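Local coordinates for protein putative chitobiase (Bacteroides thetaiotaomicron, PDB 3HNM) that is of unknown function but is named a putative chitobiase, its F5/8 type C domain probably serving, as in related domains, to bind carbohydrate, at residues L44-C55 with R154-A162; V92-V102 with K113-G123. One frame throughout, in Å; residues are numbered along the deposited sequence.

Interaction 1. Residues L44-C55 with R154-A162; sequences LIDNNPGTQWLC and RVSLGEVYA
Leu44 and Leu157 meet at about a right angle in the apolar centre, Leu44 CD1 lying 3.7 Å from Leu157 CB. In the discoidin-like β-sandwich of the F5/8 type C family, this contact sets the short edge strand 53-54 antiparallel to strand 156-166. Trp53 carries its CG anti to the backbone N (chi1 159°), which brings the six-membered end of the indole alongside the partner strand: CE3 is 3.5 Å from Leu157 CB, and Val155 CG2 comes in at the ring edge, 3.7 Å from CZ3. Phe67 meets the same indole edge-to-face, and Phe141 packs on Leu157 from strand 138-146. Trp53 and Leu157 form a hydrogen-bonded pair, N of Trp53 to O of Leu157 at 2.9 Å and N of Leu157 to O of Trp53 at 3.0 Å. At Gly158 and Glu159, which form a classic bulge against Ala83, the character turns polar; Asp46, Asn48, Thr51 and Gly158 belong to the magnesium site, which Ser43 completes. Pro49 CG lies near the plane of the Tyr161 ring, closest to its OH. The extended Glu159 side chain reaches into the 46-48 turn, and its OE2 sits 2.9 Å from Asp46 N and 3.4 Å from Asp46 OD2, the two carboxylate planes 74° apart.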
loop_
_atom_site.group_PDB
_atom_site.type_symbol
_atom_site.label_atom_id
_atom_site.label_comp_id
_atom_site.label_asym_id
_atom_site.label_seq_id
_atom_site.Cartn_x
_atom_site.Cartn_y
_atom_site.Cartn_z
ATOM N N LEU A 44 0.943 4.507 6.392
ATOM C CA LEU A 44 0.204 3.593 5.523
ATOM C C LEU A 44 -0.154 2.272 6.191
ATOM O O LEU A 44 -1.073 1.581 5.736
ATOM C CB LEU A 44 1.038 3.343 4.266
ATOM C CG LEU A 44 0.333 3.343 2.933
ATOM C CD1 LEU A 44 -0.708 4.444 2.874
ATOM C CD2 LEU A 44 1.378 3.515 1.851
ATOM N N ILE A 45 0.589 1.936 7.254
ATOM C CA ILE A 45 0.385 0.715 8.038
ATOM C C ILE A 45 0.233 1.023 9.535
ATOM O O ILE A 45 0.878 0.401 10.385
ATOM C CB ILE A 45 1.549 -0.324 7.852
ATOM C CG1 ILE A 45 2.853 0.154 8.507
ATOM C CG2 ILE A 45 1.771 -0.581 6.385
ATOM C CD1 ILE A 45 3.472 1.347 7.861
ATOM N N ASP A 46 -0.627 1.988 9.848
ATOM C CA ASP A 46 -0.877 2.359 11.239
ATOM C C ASP A 46 -2.296 1.975 11.693
ATOM O O ASP A 46 -2.918 2.665 12.504
ATOM C CB ASP A 46 -0.630 3.865 11.463
ATOM C CG ASP A 46 -1.699 4.751 10.833
ATOM O OD1 ASP A 46 -1.713 5.966 11.159
ATOM O OD2 ASP A 46 -2.510 4.240 10.015
ATOM N N ASN A 47 -2.807 0.878 11.144
ATOM C CA ASN A 47 -4.134 0.363 11.491
ATOM C C ASN A 47 -5.364 1.048 10.880
ATOM O O ASN A 47 -6.343 0.366 10.584
ATOM C CB ASN A 47 -4.291 0.299 13.021
ATOM C CG ASN A 47 -3.294 -0.660 13.674
ATOM O OD1 ASN A 47 -2.082 -0.590 13.414
ATOM N ND2 ASN A 47 -3.797 -1.549 14.538
ATOM N N ASN A 48 -5.352 2.365 10.686
ATOM C CA ASN A 48 -6.546 2.975 10.099
ATOM C C ASN A 48 -6.377 3.841 8.848
ATOM O O ASN A 48 -5.311 4.415 8.603
ATOM C CB ASN A 48 -7.337 3.768 11.152
ATOM C CG ASN A 48 -6.619 5.020 11.619
ATOM O OD1 ASN A 48 -5.568 4.949 12.255
ATOM N ND2 ASN A 48 -7.195 6.178 11.310
ATOM N N PRO A 49 -7.436 3.907 8.014
ATOM C CA PRO A 49 -7.427 4.704 6.781
ATOM C C PRO A 49 -7.654 6.184 7.125
ATOM O O PRO A 49 -7.756 7.037 6.237
ATOM C CB PRO A 49 -8.595 4.132 5.976
ATOM C CG PRO A 49 -8.783 2.755 6.527
ATOM C CD PRO A 49 -8.568 2.960 8.003
ATOM N N GLY A 50 -7.762 6.473 8.424
ATOM C CA GLY A 50 -7.967 7.844 8.879
ATOM C C GLY A 50 -6.741 8.708 8.609
ATOM O O GLY A 50 -6.850 9.915 8.372
ATOM N N THR A 51 -5.573 8.073 8.669
ATOM C CA THR A 51 -4.295 8.716 8.409
ATOM C C THR A 51 -3.973 8.325 6.976
ATOM O O THR A 51 -4.327 7.221 6.541
ATOM C CB THR A 51 -3.198 8.145 9.282
ATOM O OG1 THR A 51 -3.065 6.748 8.997
ATOM C CG2 THR A 51 -3.528 8.328 10.746
ATOM N N GLN A 52 -3.283 9.201 6.247
ATOM C CA GLN A 52 -2.963 8.921 4.843
ATOM C C GLN A 52 -1.488 9.042 4.503
ATOM O O GLN A 52 -0.652 9.286 5.364
ATOM C CB GLN A 52 -3.736 9.879 3.932
ATOM C CG GLN A 52 -3.116 11.261 3.910
ATOM C CD GLN A 52 -3.949 12.274 3.187
ATOM O OE1 GLN A 52 -3.506 13.389 2.936
ATOM N NE2 GLN A 52 -5.167 11.900 2.850
ATOM N N TRP A 53 -1.199 8.849 3.219
ATOM C CA TRP A 53 0.144 8.966 2.654
ATOM C C TRP A 53 0.002 9.902 1.457
ATOM O O TRP A 53 -0.948 9.781 0.684
ATOM C CB TRP A 53 0.667 7.613 2.165
ATOM C CG TRP A 53 1.769 7.746 1.144
ATOM C CD1 TRP A 53 3.110 7.935 1.383
ATOM C CD2 TRP A 53 1.610 7.773 -0.277
ATOM N NE1 TRP A 53 3.790 8.081 0.196
ATOM C CE2 TRP A 53 2.896 7.988 -0.840
ATOM C CE3 TRP A 53 0.503 7.642 -1.134
ATOM C CZ2 TRP A 53 3.103 8.073 -2.233
ATOM C CZ3 TRP A 53 0.710 7.727 -2.513
ATOM C CH2 TRP A 53 2.002 7.942 -3.046
ATOM N N LEU A 54 0.945 10.823 1.299
ATOM C CA LEU A 54 0.883 11.754 0.188
ATOM C C LEU A 54 2.132 11.637 -0.685
ATOM O O LEU A 54 3.248 11.507 -0.182
ATOM C CB LEU A 54 0.731 13.182 0.710
ATOM C CG LEU A 54 0.112 14.157 -0.283
ATOM C CD1 LEU A 54 -1.297 13.673 -0.623
ATOM C CD2 LEU A 54 0.073 15.570 0.305
ATOM N N CYS A 55 1.926 11.648 -1.997
ATOM C CA CYS A 55 3.021 11.558 -2.958
ATOM C C CYS A 55 3.835 12.855 -2.889
ATOM O O CYS A 55 3.492 13.749 -2.126
ATOM C CB CYS A 55 2.448 11.417 -4.356
ATOM S SG CYS A 55 1.362 12.771 -4.742
ATOM N N ARG A 154 -2.109 13.579 -9.102
ATOM C CA ARG A 154 -1.925 13.699 -7.649
ATOM C C ARG A 154 -2.334 12.345 -7.108
ATOM O O ARG A 154 -3.119 11.644 -7.737
ATOM C CB ARG A 154 -2.849 14.772 -7.069
ATOM C CG ARG A 154 -2.501 16.179 -7.461
ATOM C CD ARG A 154 -1.128 16.529 -6.957
ATOM N NE ARG A 154 -0.780 17.924 -7.217
ATOM C CZ ARG A 154 0.420 18.430 -6.972
ATOM N NH1 ARG A 154 1.371 17.654 -6.466
ATOM N NH2 ARG A 154 0.679 19.698 -7.230
ATOM N N VAL A 155 -1.805 11.950 -5.966
ATOM C CA VAL A 155 -2.214 10.663 -5.433
ATOM C C VAL A 155 -1.884 10.489 -3.956
ATOM O O VAL A 155 -0.786 10.828 -3.502
ATOM C CB VAL A 155 -1.651 9.474 -6.327
ATOM C CG1 VAL A 155 -0.353 9.886 -6.981
ATOM C CG2 VAL A 155 -1.448 8.210 -5.507
ATOM N N SER A 156 -2.884 10.028 -3.204
ATOM C CA SER A 156 -2.724 9.770 -1.784
ATOM C C SER A 156 -3.334 8.405 -1.487
ATOM O O SER A 156 -4.317 8.007 -2.111
ATOM C CB SER A 156 -3.382 10.861 -0.936
ATOM O OG SER A 156 -4.759 10.975 -1.198
ATOM N N LEU A 157 -2.722 7.685 -0.547
ATOM C CA LEU A 157 -3.159 6.345 -0.167
ATOM C C LEU A 157 -3.575 6.254 1.293
ATOM O O LEU A 157 -2.900 6.790 2.173
ATOM C CB LEU A 157 -2.031 5.347 -0.408
ATOM C CG LEU A 157 -2.511 3.906 -0.443
ATOM C CD1 LEU A 157 -3.465 3.743 -1.629
ATOM C CD2 LEU A 157 -1.330 2.965 -0.575
ATOM N N GLY A 158 -4.675 5.554 1.551
ATOM C CA GLY A 158 -5.141 5.402 2.916
ATOM C C GLY A 158 -4.370 4.341 3.685
ATOM O O GLY A 158 -3.714 4.643 4.685
ATOM N N GLU A 159 -4.437 3.097 3.215
ATOM C CA GLU A 159 -3.747 2.003 3.881
ATOM C C GLU A 159 -3.722 0.679 3.095
ATOM O O GLU A 159 -4.539 0.455 2.196
ATOM C CB GLU A 159 -4.386 1.777 5.235
ATOM C CG GLU A 159 -3.622 0.851 6.094
ATOM C CD GLU A 159 -3.907 1.098 7.533
ATOM O OE1 GLU A 159 -5.108 1.012 7.888
ATOM O OE2 GLU A 159 -2.948 1.385 8.302
ATOM N N VAL A 160 -2.786 -0.200 3.464
ATOM C CA VAL A 160 -2.598 -1.505 2.816
ATOM C C VAL A 160 -2.773 -2.701 3.777
ATOM O O VAL A 160 -2.099 -2.785 4.800
ATOM C CB VAL A 160 -1.188 -1.574 2.170
ATOM C CG1 VAL A 160 -0.152 -1.092 3.149
ATOM C CG2 VAL A 160 -0.862 -2.997 1.744
ATOM N N TYR A 161 -3.672 -3.624 3.436
ATOM C CA TYR A 161 -3.952 -4.813 4.258
ATOM C C TYR A 161 -3.334 -6.071 3.645
ATOM O O TYR A 161 -3.125 -6.140 2.430
ATOM C CB TYR A 161 -5.468 -5.018 4.373
ATOM C CG TYR A 161 -6.213 -3.774 4.778
ATOM C CD1 TYR A 161 -5.963 -3.172 6.017
ATOM C CD2 TYR A 161 -7.149 -3.185 3.920
ATOM C CE1 TYR A 161 -6.618 -2.010 6.406
ATOM C CE2 TYR A 161 -7.816 -2.015 4.295
ATOM C CZ TYR A 161 -7.543 -1.430 5.548
ATOM O OH TYR A 161 -8.179 -0.267 5.946
ATOM N N ALA A 162 -3.062 -7.070 4.484
ATOM C CA ALA A 162 -2.488 -8.331 4.015
ATOM C C ALA A 162 -2.940 -9.495 4.885
ATOM O O ALA A 162 -2.785 -9.450 6.105
ATOM C CB ALA A 162 -0.974 -8.243 4.012
#

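Interaction 2. Residues V92-V102 with K113-G123; sequences VWAGTSKAGYV and KLKDWTSPKIG
Lys113 lays its extended side chain over one face of the Tyr101 ring, with NZ 4.5 Å from the ring centroid and only 6° off the normal, a cation-pi contact to which CE adds a CH-pi touch. Leu114 N then bonds to Val102 O at 3.1 Å, while Lys115 O takes a weak bond from Val102 N. These bonds tie strands 100-105 and 111-115 into a β-hairpin at the edge of the five-stranded sheet of the sandwich. Beyond Asp116 comes Trp117, whose CG sits between the backbone N and carbonyl carbon (chi1 56°), turning the indole across the Ala99-Gly100 backbone. The backbone carbonyl carbons of Ala99 and Gly100 lie over one face of the indole; NE1 makes a weak bond to Tyr101 O, at the ring edge. Phe141 stacks on the indole and Phe82 meets it edge-to-face. An alanine in place of Trp117 would probably open a gap beside the Gly100 backbone, strip Phe141 of its stacking partner and leave Tyr101 O without this donor. Ser119 N bonds to Lys98 O at 3.0 Å. Ile122 CG2 packs 3.6 Å from Thr96 CG2, and Gly123 N gives Gly95 O a nearly straight bond of 2.7 Å.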
loop_
_atom_site.group_PDB
_atom_site.type_symbol
_atom_site.label_atom_id
_atom_site.label_comp_id
_atom_site.label_asym_id
_atom_site.label_seq_id
_atom_site.Cartn_x
_atom_site.Cartn_y
_atom_site.Cartn_z
ATOM N N VAL A 92 -8.708 13.056 0.370
ATOM C CA VAL A 92 -9.525 11.938 -0.092
ATOM C C VAL A 92 -9.703 12.047 -1.607
ATOM O O VAL A 92 -9.905 11.039 -2.291
ATOM C CB VAL A 92 -10.915 11.911 0.590
ATOM C CG1 VAL A 92 -10.760 11.631 2.068
ATOM C CG2 VAL A 92 -11.627 13.226 0.376
ATOM N N TRP A 93 -9.618 13.268 -2.132
ATOM C CA TRP A 93 -9.757 13.473 -3.572
ATOM C C TRP A 93 -8.474 13.011 -4.280
ATOM O O TRP A 93 -8.464 12.780 -5.494
ATOM C CB TRP A 93 -10.048 14.960 -3.913
ATOM C CG TRP A 93 -8.955 15.925 -3.505
ATOM C CD1 TRP A 93 -8.818 16.525 -2.293
ATOM C CD2 TRP A 93 -7.762 16.249 -4.243
ATOM N NE1 TRP A 93 -7.609 17.185 -2.215
ATOM C CE2 TRP A 93 -6.943 17.029 -3.399
ATOM C CE3 TRP A 93 -7.305 15.944 -5.528
ATOM C CZ2 TRP A 93 -5.700 17.507 -3.793
ATOM C CZ3 TRP A 93 -6.063 16.419 -5.920
ATOM C CH2 TRP A 93 -5.276 17.190 -5.054
ATOM N N ALA A 94 -7.399 12.850 -3.512
ATOM C CA ALA A 94 -6.114 12.438 -4.071
ATOM C C ALA A 94 -5.974 10.933 -4.296
ATOM O O ALA A 94 -5.124 10.510 -5.074
ATOM C CB ALA A 94 -4.990 12.938 -3.184
ATOM N N GLY A 95 -6.802 10.136 -3.622
ATOM C CA GLY A 95 -6.744 8.693 -3.790
ATOM C C GLY A 95 -7.190 8.366 -5.197
ATOM O O GLY A 95 -8.377 8.198 -5.460
ATOM N N THR A 96 -6.233 8.265 -6.109
ATOM C CA THR A 96 -6.561 8.017 -7.496
ATOM C C THR A 96 -5.924 6.773 -8.090
ATOM O O THR A 96 -5.808 6.649 -9.310
ATOM C CB THR A 96 -6.196 9.259 -8.344
ATOM O OG1 THR A 96 -4.874 9.693 -8.006
ATOM C CG2 THR A 96 -7.179 10.398 -8.072
ATOM N N SER A 97 -5.516 5.846 -7.229
ATOM C CA SER A 97 -4.895 4.605 -7.693
ATOM C C SER A 97 -5.844 3.944 -8.687
ATOM O O SER A 97 -7.011 3.710 -8.378
ATOM C CB SER A 97 -4.636 3.679 -6.508
ATOM O OG SER A 97 -3.909 4.344 -5.488
ATOM N N LYS A 98 -5.330 3.641 -9.876
ATOM C CA LYS A 98 -6.128 3.049 -10.940
ATOM C C LYS A 98 -5.687 1.660 -11.402
ATOM O O LYS A 98 -6.520 0.811 -11.711
ATOM C CB LYS A 98 -6.165 3.999 -12.137
ATOM C CG LYS A 98 -6.895 3.464 -13.329
ATOM C CD LYS A 98 -7.343 4.596 -14.195
ATOM C CE LYS A 98 -7.617 4.141 -15.610
ATOM N NZ LYS A 98 -6.320 3.814 -16.287
ATOM N N ALA A 99 -4.386 1.424 -11.458
ATOM C CA ALA A 99 -3.882 0.131 -11.882
ATOM C C ALA A 99 -2.527 -0.088 -11.248
ATOM O O ALA A 99 -1.864 0.859 -10.826
ATOM C CB ALA A 99 -3.775 0.071 -13.405
ATOM N N GLY A 100 -2.119 -1.348 -11.182
ATOM C CA GLY A 100 -0.838 -1.678 -10.584
ATOM C C GLY A 100 -0.784 -3.139 -10.182
ATOM O O GLY A 100 -1.655 -3.915 -10.558
ATOM N N TYR A 101 0.227 -3.502 -9.401
ATOM C CA TYR A 101 0.403 -4.872 -8.977
ATOM C C TYR A 101 1.147 -4.939 -7.648
ATOM O O TYR A 101 1.598 -3.919 -7.142
ATOM C CB TYR A 101 1.178 -5.629 -10.051
ATOM C CG TYR A 101 2.567 -5.079 -10.284
ATOM C CD1 TYR A 101 2.781 -3.917 -11.042
ATOM C CD2 TYR A 101 3.673 -5.716 -9.731
ATOM C CE1 TYR A 101 4.074 -3.421 -11.236
ATOM C CE2 TYR A 101 4.951 -5.233 -9.917
ATOM C CZ TYR A 101 5.147 -4.096 -10.664
ATOM O OH TYR A 101 6.426 -3.652 -10.824
ATOM N N VAL A 102 1.265 -6.141 -7.088
ATOM C CA VAL A 102 1.948 -6.349 -5.811
ATOM C C VAL A 102 2.816 -7.593 -5.948
ATOM O O VAL A 102 2.345 -8.611 -6.445
ATOM C CB VAL A 102 0.898 -6.528 -4.664
ATOM C CG1 VAL A 102 -0.136 -7.543 -5.062
ATOM C CG2 VAL A 102 1.576 -6.921 -3.366
ATOM N N LYS A 113 5.647 -12.094 -8.706
ATOM C CA LYS A 113 4.354 -11.383 -8.818
ATOM C C LYS A 113 3.186 -12.176 -8.237
ATOM O O LYS A 113 3.132 -13.388 -8.351
ATOM C CB LYS A 113 4.014 -11.018 -10.277
ATOM C CG LYS A 113 4.666 -9.741 -10.818
ATOM C CD LYS A 113 4.019 -9.271 -12.155
ATOM C CE LYS A 113 4.687 -7.982 -12.715
ATOM N NZ LYS A 113 4.062 -7.420 -13.968
ATOM N N LEU A 114 2.252 -11.471 -7.617
ATOM C CA LEU A 114 1.099 -12.105 -7.020
ATOM C C LEU A 114 -0.172 -11.827 -7.801
ATOM O O LEU A 114 -0.916 -12.746 -8.158
ATOM C CB LEU A 114 0.927 -11.634 -5.582
ATOM C CG LEU A 114 1.735 -12.413 -4.548
ATOM C CD1 LEU A 114 3.126 -12.686 -5.059
ATOM C CD2 LEU A 114 1.783 -11.630 -3.255
ATOM N N LYS A 115 -0.423 -10.555 -8.084
ATOM C CA LYS A 115 -1.626 -10.182 -8.811
ATOM C C LYS A 115 -1.496 -8.802 -9.432
ATOM O O LYS A 115 -0.527 -8.087 -9.203
ATOM C CB LYS A 115 -2.818 -10.205 -7.854
ATOM C CG LYS A 115 -4.161 -10.377 -8.524
ATOM C CD LYS A 115 -4.292 -11.775 -9.130
ATOM C CE LYS A 115 -5.668 -11.980 -9.769
ATOM N NZ LYS A 115 -6.771 -11.757 -8.782
ATOM N N ASP A 116 -2.490 -8.452 -10.230
ATOM C CA ASP A 116 -2.537 -7.173 -10.893
ATOM C C ASP A 116 -3.878 -6.522 -10.584
ATOM O O ASP A 116 -4.866 -6.742 -11.285
ATOM C CB ASP A 116 -2.392 -7.350 -12.397
ATOM C CG ASP A 116 -0.954 -7.456 -12.832
ATOM O OD1 ASP A 116 -0.181 -8.161 -12.150
ATOM O OD2 ASP A 116 -0.597 -6.842 -13.863
ATOM N N TRP A 117 -3.905 -5.721 -9.528
ATOM C CA TRP A 117 -5.114 -5.040 -9.102
ATOM C C TRP A 117 -5.496 -3.875 -10.025
ATOM O O TRP A 117 -4.698 -3.438 -10.846
ATOM C CB TRP A 117 -4.903 -4.528 -7.682
ATOM C CG TRP A 117 -3.701 -3.644 -7.540
ATOM C CD1 TRP A 117 -2.412 -4.026 -7.265
ATOM C CD2 TRP A 117 -3.671 -2.231 -7.698
ATOM N NE1 TRP A 117 -1.591 -2.934 -7.242
ATOM C CE2 TRP A 117 -2.342 -1.817 -7.504
ATOM C CE3 TRP A 117 -4.644 -1.267 -7.985
ATOM C CZ2 TRP A 117 -1.960 -0.479 -7.590
ATOM C CZ3 TRP A 117 -4.261 0.059 -8.071
ATOM C CH2 TRP A 117 -2.936 0.440 -7.875
ATOM N N THR A 118 -6.727 -3.389 -9.882
ATOM C CA THR A 118 -7.252 -2.258 -10.651
ATOM C C THR A 118 -8.428 -1.655 -9.897
ATOM O O THR A 118 -9.382 -2.356 -9.586
ATOM C CB THR A 118 -7.767 -2.661 -12.050
ATOM O OG1 THR A 118 -8.317 -3.979 -12.000
ATOM C CG2 THR A 118 -6.657 -2.594 -13.076
ATOM N N SER A 119 -8.359 -0.361 -9.595
ATOM C CA SER A 119 -9.443 0.319 -8.893
ATOM C C SER A 119 -10.338 0.934 -9.979
ATOM O O SER A 119 -9.847 1.500 -10.961
ATOM C CB SER A 119 -8.862 1.390 -7.961
ATOM O OG SER A 119 -9.848 2.030 -7.174
ATOM N N PRO A 120 -11.663 0.811 -9.820
ATOM C CA PRO A 120 -12.692 1.314 -10.741
ATOM C C PRO A 120 -12.957 2.821 -10.716
ATOM O O PRO A 120 -13.416 3.380 -11.714
ATOM C CB PRO A 120 -13.921 0.525 -10.328
ATOM C CG PRO A 120 -13.764 0.524 -8.839
ATOM C CD PRO A 120 -12.290 0.157 -8.659
ATOM N N LYS A 121 -12.676 3.477 -9.589
ATOM C CA LYS A 121 -12.910 4.918 -9.473
ATOM C C LYS A 121 -12.003 5.629 -8.472
ATOM O O LYS A 121 -11.315 5.006 -7.654
ATOM C CB LYS A 121 -14.364 5.178 -9.071
ATOM C CG LYS A 121 -14.705 4.791 -7.627
ATOM C CD LYS A 121 -16.178 5.054 -7.314
ATOM C CE LYS A 121 -16.577 4.535 -5.931
ATOM N NZ LYS A 121 -18.034 4.693 -5.657
ATOM N N ILE A 122 -12.016 6.953 -8.537
ATOM C CA ILE A 122 -11.236 7.759 -7.615
ATOM C C ILE A 122 -11.811 7.533 -6.211
ATOM O O ILE A 122 -13.021 7.367 -6.047
ATOM C CB ILE A 122 -11.336 9.257 -7.998
ATOM C CG1 ILE A 122 -10.755 9.456 -9.398
ATOM C CG2 ILE A 122 -10.606 10.116 -6.992
ATOM C CD1 ILE A 122 -10.734 10.878 -9.879
ATOM N N GLY A 123 -10.949 7.500 -5.204
ATOM C CA GLY A 123 -11.423 7.301 -3.843
ATOM C C GLY A 123 -12.351 6.111 -3.649
ATOM O O GLY A 123 -13.469 6.241 -3.140
#

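How the interactions relate
Interaction 1 is the more buried, joining the edge strand 53-54 and the magnesium-binding turn to strand 156-166 of the four-stranded sheet. Interaction 2, only partly buried, closes a hairpin and the loops flanking it at the edge of the five-stranded sheet, with lysines on its outer side. Phe141 of strand 138-146 packs on Leu157 of interaction 1 and on Trp117 of interaction 2. Apolar packing gives way to carboxylate and metal chemistry in interaction 1; in interaction 2 an indole covers bare backbone and a lysine covers a tyrosine face. Along the chain the second is nested within the first, and they touch: Ser156 N lies 3.0 Å from Ala94 O, a probable hydrogen bond, and Thr96 OG1 bonds to Arg154 O.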